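Local coordinates for Dye-decolorizing peroxidase tfu_3078 (Thermobifida fusca, PDB 5FW4), which is a heme b peroxidase that oxidises many compounds, anthraquinone dyes especially well, although its physiological substrate is unknown, at residues Asp98-Ser103 against Leu151-Ala156; Ser50-Gln55 against Ala227-Ala232; Ala61-Ala66 against Glu120-Asp125. All blocks are in the same frame, centred on the assembly; numbering follows the deposited sequence.

Interaction 1: Asp98-Ser103 against Leu151-Ala156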
ATOM      1  N   ASP A  98      29.759  20.869  11.137  1.00 44.67           N
ATOM      2  CA  ASP A  98      29.400  22.155  10.560  1.00 44.86           C
ATOM      3  C   ASP A  98      28.517  22.043   9.308  1.00 40.08           C
ATOM      4  O   ASP A  98      27.465  22.665   9.239  1.00 38.08           O
ATOM      5  CB  ASP A  98      30.679  22.928  10.301  1.00 49.25           C
ATOM      6  CG  ASP A  98      31.532  23.015  11.549  1.00 54.25           C
ATOM      7  OD1 ASP A  98      31.150  23.766  12.478  1.00 57.40           O
ATOM      8  OD2 ASP A  98      32.544  22.284  11.631  1.00 58.05           O
ATOM      9  N   THR A  99      28.934  21.253   8.326  1.00 37.75           N
ATOM     10  CA  THR A  99      28.068  20.965   7.177  1.00 36.49           C
ATOM     11  C   THR A  99      26.844  20.130   7.598  1.00 33.82           C
ATOM     12  O   THR A  99      25.789  20.257   7.011  1.00 32.30           O
ATOM     13  CB  THR A  99      28.799  20.205   6.058  1.00 36.76           C
ATOM     14  OG1 THR A  99      29.511  19.089   6.612  1.00 35.83           O
ATOM     15  CG2 THR A  99      29.762  21.143   5.316  1.00 38.93           C
ATOM     16  N   ALA A 100      27.004  19.272   8.606  1.00 33.72           N
ATOM     17  CA  ALA A 100      25.889  18.470   9.119  1.00 33.02           C
ATOM     18  C   ALA A 100      24.805  19.438   9.607  1.00 33.96           C
ATOM     19  O   ALA A 100      23.652  19.374   9.168  1.00 33.00           O
ATOM     20  CB  ALA A 100      26.347  17.559  10.247  1.00 32.69           C
ATOM     21  N   ARG A 101      25.204  20.365  10.471  1.00 35.10           N
ATOM     22  CA  ARG A 101      24.276  21.311  11.068  1.00 36.88           C
ATOM     23  C   ARG A 101      23.631  22.258  10.024  1.00 37.08           C
ATOM     24  O   ARG A 101      22.456  22.594  10.141  1.00 36.32           O
ATOM     25  CB  ARG A 101      24.981  22.090  12.196  1.00 38.17           C
ATOM     26  CG  ARG A 101      24.056  22.938  13.048  1.00 39.98           C
ATOM     27  CD  ARG A 101      24.780  23.719  14.133  1.00 42.78           C
ATOM     28  NE  ARG A 101      25.287  22.879  15.224  1.00 44.38           N
ATOM     29  CZ  ARG A 101      24.658  22.628  16.382  1.00 44.96           C
ATOM     30  NH1 ARG A 101      23.459  23.146  16.663  1.00 45.06           N
ATOM     31  NH2 ARG A 101      25.249  21.850  17.283  1.00 44.81           N
ATOM     32  N   ASP A 102      24.384  22.672   9.005  1.00 38.35           N
ATOM     33  CA  ASP A 102      23.818  23.467   7.908  1.00 39.58           C
ATOM     34  C   ASP A 102      22.752  22.684   7.135  1.00 37.46           C
ATOM     35  O   ASP A 102      21.690  23.225   6.830  1.00 36.76           O
ATOM     36  CB  ASP A 102      24.902  23.923   6.908  1.00 41.26           C
ATOM     37  CG  ASP A 102      25.795  25.010   7.453  1.00 44.67           C
ATOM     38  OD1 ASP A 102      25.439  25.683   8.458  1.00 45.97           O
ATOM     39  OD2 ASP A 102      26.873  25.195   6.852  1.00 45.61           O
ATOM     40  N   SER A 103      23.052  21.434   6.791  1.00 36.70           N
ATOM     41  CA  SER A 103      22.097  20.591   6.058  1.00 35.51           C
ATOM     42  C   SER A 103      20.840  20.281   6.906  1.00 33.86           C
ATOM     43  O   SER A 103      19.727  20.227   6.392  1.00 31.54           O
ATOM     44  CB  SER A 103      22.753  19.267   5.603  1.00 36.20           C
ATOM     45  OG  SER A 103      23.621  19.428   4.487  1.00 36.29           O
ATOM     46  N   LEU A 151      21.869  14.471  16.649  1.00 32.14           N
ATOM     47  CA  LEU A 151      22.611  15.220  17.649  1.00 34.64           C
ATOM     48  C   LEU A 151      24.075  14.814  17.590  1.00 35.08           C
ATOM     49  O   LEU A 151      24.964  15.654  17.683  1.00 38.21           O
ATOM     50  CB  LEU A 151      22.013  15.045  19.061  1.00 34.91           C
ATOM     51  CG  LEU A 151      20.738  15.883  19.351  1.00 35.78           C
ATOM     52  CD1 LEU A 151      19.556  15.529  18.480  1.00 35.72           C
ATOM     53  CD2 LEU A 151      20.296  15.749  20.800  1.00 37.10           C
ATOM     54  N   SER A 152      24.335  13.536  17.381  1.00 34.43           N
ATOM     55  CA  SER A 152      25.696  13.096  17.181  1.00 35.87           C
ATOM     56  C   SER A 152      26.309  13.798  15.964  1.00 35.60           C
ATOM     57  O   SER A 152      27.343  14.407  16.078  1.00 36.66           O
ATOM     58  CB  SER A 152      25.752  11.581  17.017  1.00 35.98           C
ATOM     59  OG  SER A 152      25.153  10.960  18.141  1.00 38.65           O
ATOM     60  N   ALA A 153      25.659  13.719  14.814  1.00 34.04           N
ATOM     61  CA  ALA A 153      26.202  14.332  13.601  1.00 35.01           C
ATOM     62  C   ALA A 153      26.552  15.791  13.764  1.00 34.24           C
ATOM     63  O   ALA A 153      27.560  16.232  13.253  1.00 35.57           O
ATOM     64  CB  ALA A 153      25.232  14.177  12.442  1.00 33.87           C
ATOM     65  N   ILE A 154      25.698  16.556  14.441  1.00 34.28           N
ATOM     66  CA  ILE A 154      25.919  17.998  14.552  1.00 34.62           C
ATOM     67  C   ILE A 154      26.726  18.382  15.811  1.00 36.81           C
ATOM     68  O   ILE A 154      26.903  19.564  16.109  1.00 38.66           O
ATOM     69  CB  ILE A 154      24.586  18.785  14.396  1.00 33.85           C
ATOM     70  CG1 ILE A 154      23.633  18.560  15.589  1.00 33.07           C
ATOM     71  CG2 ILE A 154      23.918  18.410  13.080  1.00 32.07           C
ATOM     72  CD1 ILE A 154      22.551  19.600  15.683  1.00 33.13           C
ATOM     73  N   ASP A 155      27.235  17.368  16.512  1.00 37.15           N
ATOM     74  CA  ASP A 155      28.096  17.539  17.678  1.00 40.02           C
ATOM     75  C   ASP A 155      27.321  18.269  18.767  1.00 40.09           C
ATOM     76  O   ASP A 155      27.799  19.238  19.339  1.00 40.68           O
ATOM     77  CB  ASP A 155      29.400  18.277  17.289  1.00 42.03           C
ATOM     78  CG  ASP A 155      30.380  18.435  18.455  1.00 44.30           C
ATOM     79  OD1 ASP A 155      30.367  17.599  19.386  1.00 45.20           O
ATOM     80  OD2 ASP A 155      31.176  19.400  18.423  1.00 43.81           O
ATOM     81  N   ALA A 156      26.113  17.792  19.047  1.00 39.60           N
ATOM     82  CA  ALA A 156      25.231  18.468  19.991  1.00 39.47           C
ATOM     83  C   ALA A 156      24.703  17.492  21.036  1.00 40.07           C
ATOM     84  O   ALA A 156      23.533  17.562  21.407  1.00 40.25           O
ATOM     85  CB  ALA A 156      24.073  19.124  19.246  1.00 38.94           C
TER
HETATM   86  O   HOH W   1      27.597  22.195  14.209  1.00 44.53           O

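Interaction 2: Ser50-Gln55 against Ala227-Ala232. Unlike the reference sequence in segment 50-55: Lys-52 (reference Glu).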
ATOM      1  N   SER A  50     -27.510   9.585   4.142  1.00 31.51           N
ATOM      2  CA  SER A  50     -27.761   9.301   5.544  1.00 30.93           C
ATOM      3  C   SER A  50     -26.662   9.994   6.345  1.00 30.82           C
ATOM      4  O   SER A  50     -25.614  10.338   5.780  1.00 31.14           O
ATOM      5  CB  SER A  50     -27.754   7.780   5.822  1.00 30.18           C
ATOM      6  OG  SER A  50     -26.466   7.231   5.678  1.00 28.77           O
ATOM      7  N   PRO A  51     -26.891  10.228   7.651  1.00 28.99           N
ATOM      8  CA  PRO A  51     -25.847  10.700   8.516  1.00 28.53           C
ATOM      9  C   PRO A  51     -24.593   9.849   8.492  1.00 28.55           C
ATOM     10  O   PRO A  51     -23.503  10.374   8.357  1.00 26.76           O
ATOM     11  CB  PRO A  51     -26.502  10.650   9.890  1.00 29.03           C
ATOM     12  CG  PRO A  51     -27.898  11.028   9.591  1.00 29.76           C
ATOM     13  CD  PRO A  51     -28.217  10.478   8.238  1.00 29.75           C
ATOM     14  N   LYS A  52     -24.738   8.540   8.627  1.00 29.12           N
ATOM     15  CA  LYS A  52     -23.581   7.667   8.541  1.00 29.69           C
ATOM     16  C   LYS A  52     -22.820   7.846   7.219  1.00 27.64           C
ATOM     17  O   LYS A  52     -21.599   7.878   7.216  1.00 27.65           O
ATOM     18  CB  LYS A  52     -24.037   6.227   8.678  1.00 32.42           C
ATOM     19  CG  LYS A  52     -24.421   5.873  10.096  1.00 35.18           C
ATOM     20  CD  LYS A  52     -23.224   5.338  10.864  1.00 37.75           C
ATOM     21  CE  LYS A  52     -22.429   6.382  11.633  1.00 39.99           C
ATOM     22  NZ  LYS A  52     -23.011   6.727  12.973  1.00 41.02           N
ATOM     23  N   ALA A  53     -23.534   7.929   6.101  1.00 26.99           N
ATOM     24  CA  ALA A  53     -22.852   8.130   4.819  1.00 26.17           C
ATOM     25  C   ALA A  53     -22.051   9.426   4.816  1.00 26.14           C
ATOM     26  O   ALA A  53     -20.913   9.396   4.396  1.00 25.11           O
ATOM     27  CB  ALA A  53     -23.828   8.094   3.654  1.00 25.96           C
ATOM     28  N   GLU A  54     -22.619  10.541   5.287  1.00 26.52           N
ATOM     29  CA  GLU A  54     -21.856  11.795   5.357  1.00 27.75           C
ATOM     30  C   GLU A  54     -20.615  11.621   6.243  1.00 26.35           C
ATOM     31  O   GLU A  54     -19.518  12.112   5.938  1.00 23.96           O
ATOM     32  CB  GLU A  54     -22.730  12.971   5.807  1.00 29.61           C
ATOM     33  CG  GLU A  54     -23.564  13.578   4.682  1.00 32.47           C
ATOM     34  CD  GLU A  54     -24.506  14.674   5.147  1.00 32.95           C
ATOM     35  OE1 GLU A  54     -24.209  15.322   6.167  1.00 31.18           O
ATOM     36  OE2 GLU A  54     -25.561  14.880   4.488  1.00 36.25           O
ATOM     37  N   GLN A  55     -20.777  10.836   7.311  1.00 25.05           N
ATOM     38  CA  GLN A  55     -19.715  10.555   8.220  1.00 25.08           C
ATOM     39  C   GLN A  55     -18.605   9.690   7.577  1.00 23.77           C
ATOM     40  O   GLN A  55     -17.442   9.926   7.823  1.00 23.03           O
ATOM     41  CB  GLN A  55     -20.269   9.888   9.492  1.00 27.19           C
ATOM     42  CG  GLN A  55     -21.005  10.856  10.421  1.00 30.16           C
ATOM     43  CD  GLN A  55     -21.896  10.153  11.431  1.00 32.19           C
ATOM     44  OE1 GLN A  55     -21.553   9.087  11.938  1.00 36.07           O
ATOM     45  NE2 GLN A  55     -23.033  10.753  11.737  1.00 31.68           N
ATOM     46  N   ALA A 227     -16.166   1.727   6.207  1.00 22.22           N
ATOM     47  CA  ALA A 227     -16.619   1.352   7.559  1.00 22.45           C
ATOM     48  C   ALA A 227     -18.138   1.406   7.682  1.00 24.11           C
ATOM     49  O   ALA A 227     -18.750   2.455   7.452  1.00 23.74           O
ATOM     50  CB  ALA A 227     -16.013   2.303   8.563  1.00 22.63           C
ATOM     51  N   ARG A 228     -18.781   0.293   8.086  1.00 25.30           N
ATOM     52  CA  ARG A 228     -20.190   0.335   8.424  1.00 26.74           C
ATOM     53  C   ARG A 228     -20.407   1.418   9.459  1.00 26.56           C
ATOM     54  O   ARG A 228     -21.389   2.120   9.405  1.00 27.61           O
ATOM     55  CB  ARG A 228     -20.689  -1.011   9.010  1.00 28.19           C
ATOM     56  CG  ARG A 228     -20.688  -2.129   7.998  1.00 30.49           C
ATOM     57  CD  ARG A 228     -21.577  -3.315   8.366  1.00 33.57           C
ATOM     58  NE  ARG A 228     -21.543  -4.157   7.183  1.00 34.34           N
ATOM     59  CZ  ARG A 228     -22.392  -4.088   6.166  1.00 35.64           C
ATOM     60  NH1 ARG A 228     -23.436  -3.270   6.215  1.00 37.09           N
ATOM     61  NH2 ARG A 228     -22.212  -4.876   5.094  1.00 36.86           N
ATOM     62  N   ASP A 229     -19.489   1.528  10.407  1.00 26.73           N
ATOM     63  CA  ASP A 229     -19.517   2.595  11.410  1.00 29.40           C
ATOM     64  C   ASP A 229     -18.161   3.250  11.432  1.00 28.90           C
ATOM     65  O   ASP A 229     -17.211   2.688  11.980  1.00 27.57           O
ATOM     66  CB  ASP A 229     -19.882   2.033  12.803  1.00 31.02           C
ATOM     67  CG  ASP A 229     -19.842   3.089  13.896  1.00 33.74           C
ATOM     68  OD1 ASP A 229     -19.517   4.271  13.603  1.00 35.84           O
ATOM     69  OD2 ASP A 229     -20.106   2.717  15.074  1.00 38.52           O
ATOM     70  N   PRO A 230     -18.038   4.449  10.810  1.00 30.35           N
ATOM     71  CA  PRO A 230     -16.734   5.110  10.676  1.00 31.86           C
ATOM     72  C   PRO A 230     -16.129   5.656  11.973  1.00 33.60           C
ATOM     73  O   PRO A 230     -14.985   6.130  11.955  1.00 33.55           O
ATOM     74  CB  PRO A 230     -17.005   6.236   9.673  1.00 32.45           C
ATOM     75  CG  PRO A 230     -18.466   6.478   9.743  1.00 32.14           C
ATOM     76  CD  PRO A 230     -19.093   5.151  10.064  1.00 32.02           C
ATOM     77  N   ASP A 231     -16.873   5.577  13.073  1.00 33.91           N
ATOM     78  CA  ASP A 231     -16.367   5.945  14.383  1.00 37.29           C
ATOM     79  C   ASP A 231     -15.846   4.727  15.154  1.00 37.80           C
ATOM     80  O   ASP A 231     -15.146   4.905  16.134  1.00 38.26           O
ATOM     81  CB  ASP A 231     -17.467   6.639  15.193  1.00 41.43           C
ATOM     82  CG  ASP A 231     -16.954   7.241  16.495  1.00 45.32           C
ATOM     83  OD1 ASP A 231     -16.016   8.047  16.439  1.00 49.96           O
ATOM     84  OD2 ASP A 231     -17.494   6.913  17.580  1.00 51.03           O
ATOM     85  N   ALA A 232     -16.186   3.505  14.721  1.00 35.56           N
ATOM     86  CA  ALA A 232     -15.626   2.291  15.319  1.00 35.04           C
ATOM     87  C   ALA A 232     -14.097   2.223  15.262  1.00 33.38           C
ATOM     88  O   ALA A 232     -13.428   2.700  14.304  1.00 32.27           O
ATOM     89  CB  ALA A 232     -16.222   1.031  14.699  1.00 35.73           C
TER

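Interaction 3: Ala61-Ala66 against Glu120-Asp125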
ATOM      1  N   ALA A  61     -12.945  14.235   2.771  1.00 24.71           N
ATOM      2  CA  ALA A  61     -13.419  15.547   2.348  1.00 27.28           C
ATOM      3  C   ALA A  61     -12.709  16.702   3.045  1.00 29.19           C
ATOM      4  O   ALA A  61     -12.624  17.793   2.506  1.00 30.46           O
ATOM      5  CB  ALA A  61     -14.921  15.660   2.615  1.00 27.30           C
ATOM      6  N   GLN A  62     -12.280  16.507   4.276  1.00 30.31           N
ATOM      7  CA  GLN A  62     -11.781  17.655   5.063  1.00 33.36           C
ATOM      8  C   GLN A  62     -10.264  17.818   5.069  1.00 31.57           C
ATOM      9  O   GLN A  62      -9.530  16.847   4.886  1.00 26.86           O
ATOM     10  CB  GLN A  62     -12.259  17.531   6.498  1.00 36.98           C
ATOM     11  CG  GLN A  62     -13.751  17.741   6.622  1.00 41.80           C
ATOM     12  CD  GLN A  62     -14.218  17.596   8.050  1.00 47.89           C
ATOM     13  OE1 GLN A  62     -13.455  17.162   8.930  1.00 46.23           O
ATOM     14  NE2 GLN A  62     -15.491  17.929   8.291  1.00 53.80           N
ATOM     15  N   ARG A  63      -9.807  19.060   5.292  1.00 31.77           N
ATOM     16  CA  ARG A  63      -8.421  19.298   5.636  1.00 31.71           C
ATOM     17  C   ARG A  63      -8.286  18.819   7.086  1.00 32.25           C
ATOM     18  O   ARG A  63      -9.278  18.688   7.780  1.00 33.79           O
ATOM     19  CB  ARG A  63      -8.011  20.780   5.486  1.00 34.48           C
ATOM     20  CG  ARG A  63      -8.665  21.519   4.318  1.00 37.30           C
ATOM     21  CD  ARG A  63      -7.819  22.589   3.621  1.00 37.90           C
ATOM     22  NE  ARG A  63      -6.920  21.908   2.729  1.00 37.65           N
ATOM     23  CZ  ARG A  63      -6.966  21.856   1.399  1.00 35.65           C
ATOM     24  NH1 ARG A  63      -7.849  22.529   0.674  1.00 34.98           N
ATOM     25  NH2 ARG A  63      -6.068  21.090   0.788  1.00 33.27           N
ATOM     26  N   ALA A  64      -7.058  18.543   7.515  1.00 32.57           N
ATOM     27  CA  ALA A  64      -6.736  18.232   8.908  1.00 31.70           C
ATOM     28  C   ALA A  64      -6.625  19.510   9.757  1.00 34.10           C
ATOM     29  O   ALA A  64      -6.517  20.609   9.239  1.00 33.66           O
ATOM     30  CB  ALA A  64      -5.417  17.507   8.959  1.00 30.53           C
ATOM     31  N   ASP A  65      -6.602  19.346  11.072  1.00 37.66           N
ATOM     32  CA  ASP A  65      -6.260  20.451  11.972  1.00 39.98           C
ATOM     33  C   ASP A  65      -4.736  20.745  12.016  1.00 41.64           C
ATOM     34  O   ASP A  65      -3.961  20.037  12.672  1.00 42.08           O
ATOM     35  CB  ASP A  65      -6.776  20.168  13.367  1.00 40.33           C
ATOM     36  CG  ASP A  65      -6.601  21.346  14.295  1.00 41.64           C
ATOM     37  OD1 ASP A  65      -6.116  22.411  13.841  1.00 40.79           O
ATOM     38  OD2 ASP A  65      -6.942  21.201  15.485  1.00 40.83           O
ATOM     39  N   ALA A  66      -4.332  21.804  11.311  1.00 41.51           N
ATOM     40  CA  ALA A  66      -2.941  22.234  11.248  1.00 41.83           C
ATOM     41  C   ALA A  66      -2.420  22.832  12.567  1.00 44.25           C
ATOM     42  O   ALA A  66      -1.207  23.028  12.714  1.00 43.42           O
ATOM     43  CB  ALA A  66      -2.773  23.247  10.123  1.00 43.40           C
ATOM     44  N   GLU A 120      -2.807  23.586   4.637  1.00 37.39           N
ATOM     45  CA  GLU A 120      -3.816  24.515   4.156  1.00 38.34           C
ATOM     46  C   GLU A 120      -4.110  24.302   2.668  1.00 34.83           C
ATOM     47  O   GLU A 120      -5.151  24.709   2.184  1.00 34.25           O
ATOM     48  CB  GLU A 120      -3.393  25.965   4.409  1.00 43.31           C
ATOM     49  CG  GLU A 120      -2.745  26.260   5.771  1.00 48.42           C
ATOM     50  CD  GLU A 120      -3.717  26.295   6.962  1.00 50.42           C
ATOM     51  OE1 GLU A 120      -4.890  25.876   6.823  1.00 52.14           O
ATOM     52  OE2 GLU A 120      -3.301  26.750   8.049  1.00 52.02           O
ATOM     53  N   GLU A 121      -3.189  23.673   1.951  1.00 32.45           N
ATOM     54  CA  GLU A 121      -3.370  23.358   0.537  1.00 31.90           C
ATOM     55  C   GLU A 121      -3.010  21.923   0.244  1.00 29.61           C
ATOM     56  O   GLU A 121      -2.301  21.283   1.014  1.00 30.44           O
ATOM     57  CB  GLU A 121      -2.471  24.253  -0.313  1.00 33.81           C
ATOM     58  CG  GLU A 121      -2.182  25.596   0.317  1.00 36.30           C
ATOM     59  CD  GLU A 121      -1.182  26.402  -0.492  1.00 38.15           C
ATOM     60  OE1 GLU A 121      -1.429  26.575  -1.700  1.00 38.30           O
ATOM     61  OE2 GLU A 121      -0.163  26.845   0.087  1.00 38.60           O
ATOM     62  N   SER A 122      -3.476  21.432  -0.895  1.00 28.50           N
ATOM     63  CA  SER A 122      -3.188  20.084  -1.345  1.00 28.34           C
ATOM     64  C   SER A 122      -1.951  20.079  -2.227  1.00 28.76           C
ATOM     65  O   SER A 122      -1.561  21.138  -2.796  1.00 28.67           O
ATOM     66  CB  SER A 122      -4.395  19.479  -2.095  1.00 28.67           C
ATOM     67  OG  SER A 122      -5.588  19.618  -1.349  1.00 28.59           O
ATOM     68  N   PRO A 123      -1.325  18.906  -2.375  1.00 27.70           N
ATOM     69  CA  PRO A 123      -0.120  18.867  -3.208  1.00 27.76           C
ATOM     70  C   PRO A 123      -0.319  19.476  -4.577  1.00 30.68           C
ATOM     71  O   PRO A 123       0.593  20.093  -5.078  1.00 32.03           O
ATOM     72  CB  PRO A 123       0.179  17.380  -3.333  1.00 27.69           C
ATOM     73  CG  PRO A 123      -0.425  16.766  -2.094  1.00 25.82           C
ATOM     74  CD  PRO A 123      -1.680  17.564  -1.843  1.00 26.52           C
ATOM     75  N   HIS A 124      -1.499  19.289  -5.174  1.00 32.38           N
ATOM     76  CA  HIS A 124      -1.756  19.765  -6.532  1.00 35.35           C
ATOM     77  C   HIS A 124      -2.034  21.266  -6.575  1.00 38.67           C
ATOM     78  O   HIS A 124      -2.021  21.856  -7.662  1.00 37.55           O
ATOM     79  CB  HIS A 124      -2.880  18.982  -7.232  1.00 34.84           C
ATOM     80  CG  HIS A 124      -4.069  18.704  -6.372  1.00 34.79           C
ATOM     81  ND1 HIS A 124      -4.066  17.747  -5.372  1.00 34.80           N
ATOM     82  CD2 HIS A 124      -5.318  19.232  -6.384  1.00 35.55           C
ATOM     83  CE1 HIS A 124      -5.256  17.711  -4.800  1.00 33.75           C
ATOM     84  NE2 HIS A 124      -6.036  18.594  -5.399  1.00 35.51           N
ATOM     85  N   ASP A 125      -2.262  21.889  -5.416  1.00 39.17           N
ATOM     86  CA  ASP A 125      -2.249  23.373  -5.328  1.00 42.10           C
ATOM     87  C   ASP A 125      -0.806  23.916  -5.278  1.00 42.85           C
ATOM     88  O   ASP A 125      -0.516  25.026  -5.740  1.00 42.63           O
ATOM     89  CB  ASP A 125      -3.034  23.851  -4.096  1.00 43.72           C
ATOM     90  CG  ASP A 125      -4.464  23.329  -4.070  1.00 43.38           C
ATOM     91  OD1 ASP A 125      -5.098  23.284  -5.144  1.00 44.52           O
ATOM     92  OD2 ASP A 125      -4.954  22.957  -2.974  1.00 42.61           O
TER
HETATM   93  O   HOH W   2      -4.368  19.554   2.911  1.00 27.08           O

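Interaction 1: Asp98-Ser103 against Leu151-Ala156
Arg-101, in helix 97-120, comes close to Ile-154, just after helix 148-153, the CA of Arg-101 lying 5.1 Å from the CA of Ile-154. That spacing lets Ile-154 CG2 press on the helix backbone, 3.5 Å from Arg-101 CA, while Ala-100 CB rests against the same methyl at 3.8 Å. The long chain of Arg-101 crosses Ile-154 at about a right angle; straight as far as CD, it bends at chi3 (-71°), which carries the guanidinium over the isoleucine. Ile-154 CD1 sits 3.6 Å above one guanidinium face, offset toward the rim. Positive phi at Asp-155 marks a Schellman motif, closed by Ala-156 N to Leu-151 O at 2.8 Å and by Asp-155 N to Ser-152 O. The turn presents Ile-154 O to Arg-101 NH2 in a weak, bent bond (3.1 Å, 135°). A water in the guanidinium plane accepts from Arg-101 NE and bonds weakly to that same oxygen. NH1 goes instead to Ile-428 O, near the C-terminus. An alanine in place of Arg-101 removes the guanidinium, and would probably leave Ile-428 O without this donor and uncover Ile-154 CD1. Toward the sheet, Ala-100 and Ala-153 both touch Leu-89 of strand 81-89.

Interaction 2: Ser50-Gln55 against Ala227-Ala232
The carboxylate of Asp-229, the flat group on the loop facing Lys-52, is met at OD1 by the backbone N of Asp-231 from above its plane, 46° out of it. That bond, 3.0 Å from Asp-231 N to Asp-229 OD1, defines an Asx turn. It is nested in a type I beta turn closed by Ala-232 N to Asp-229 O, also 3.0 Å, and Pro-230 occupies the second position of this beta turn. Asp-229 CG stands anti to its own backbone N (chi1 177°), the rotation from which OD1 can reach Asp-231 N. The loop is thus braced from within and turns its proline toward the helix.

Across the interface the chemistry is mainly apolar and loose. It rests on the puckered ring of Pro-230, whose CG lies 3.9 Å from Gln-55 CB. Lys-52, which differs from the reference glutamate, folds at chi2, chi3 and chi4, its methylenes skirting the loop obliquely. The end of this lysine is doubtful as modelled, because its CE is too close to Gln-55 OE1; with that caveat, CE lies 3.9 Å from Pro-230 CD, and NZ stays 4.3 Å from Asp-229 OD1, beyond a salt bridge, so any attraction is probably long-range. On the helix side Ser-50 is the N-cap, its OG accepting from Ala-53 N at 3.0 Å.

Arg-56, one residue beyond Gln-55, hydrogen-bonds to the carbonyls of Ala-227 and Arg-228. The second subunit also reaches this surface, its Leu-57 packing on Ala-53. The contact joins the N-terminal helix 51-61 to the connection running from strand 211-220 toward helix 252-258.

Interaction 3: Ala61-Ala66 against Glu120-Asp125
Arg-63, in the connection after helix 51-61, reaches across to the N-terminus of helix 123-126, where Ser-122 is the N-cap. The host is the N-terminal half of a DyP-type peroxidase, whose antiparallel four-stranded sheet with strand order 2-3-1-4 is that of a ferredoxin-like domain. In the first shell, Arg-63 NH2 donates to Ser-122 OG at 2.6 Å. The bond is short but bent (131° at the hydrogen), with the hydroxyl tilted 16° out of the guanidinium plane. Water 2, lying in that plane, accepts from the same nitrogen at 3.1 Å. Glu-120 O hangs over one face of the guanidinium, 3.3 Å above the plane and offset toward the rim. It is also near NE, but the angle is too poor for a hydrogen bond, so the carbonyl packs on the flat group and is not gripped by it. Glu-121 CA lies over the same face.

Arg-63 gets there by bending: CG is anti to the carbonyl carbon (chi1 -36°), and further turns at chi2 and chi3 lay the tip along the 120-122 backbone. Beside this, Ala-66 CB touches Glu-120 OE2 at 4.1 Å, a fringe contact from the same connection.

The second shell positions the serine. Asp-125 N donates to Ser-122 O in the first turn of the helix. Pro-123 is buried against Ala-198 and Ala-199 of helix 193-205, while Pro-137 packs on Arg-63. One half of a capping box is present, Asp-125 OD2 accepting from Ser-122 N; the reciprocal bond from Asp-125 N to Ser-122 OG is missing, and OG is instead the acceptor for Arg-63 NH2. Arg-63 NH2 stays 4.3 Å from Asp-125 OD2, beyond a salt bridge, and Ser-122 N meets that oxygen at 3.0 Å on the anti side but well out of the carboxylate plane.

Interaction 1 is the buried contact of the three, whereas interactions 2 and 3 lie at the surface; all are away from the annotated sites. Two pairs share elements. Helix 51-61 supplies the helical segment of interaction 2, and the chain leaving it supplies 61-66, so their nearest atoms are about 7 Å apart. Helix 97-120 carries interaction 1 near its start and runs into 120-125 at its other end, leaving centres 33 Å apart. Arginine serves interactions 1 and 3 alike, but it lies over an isoleucine methyl and donates weakly to a backbone carbonyl in one, and lies under a carbonyl and donates to a serine hydroxyl in the other. Interaction 2 relies on proline and methylene packing.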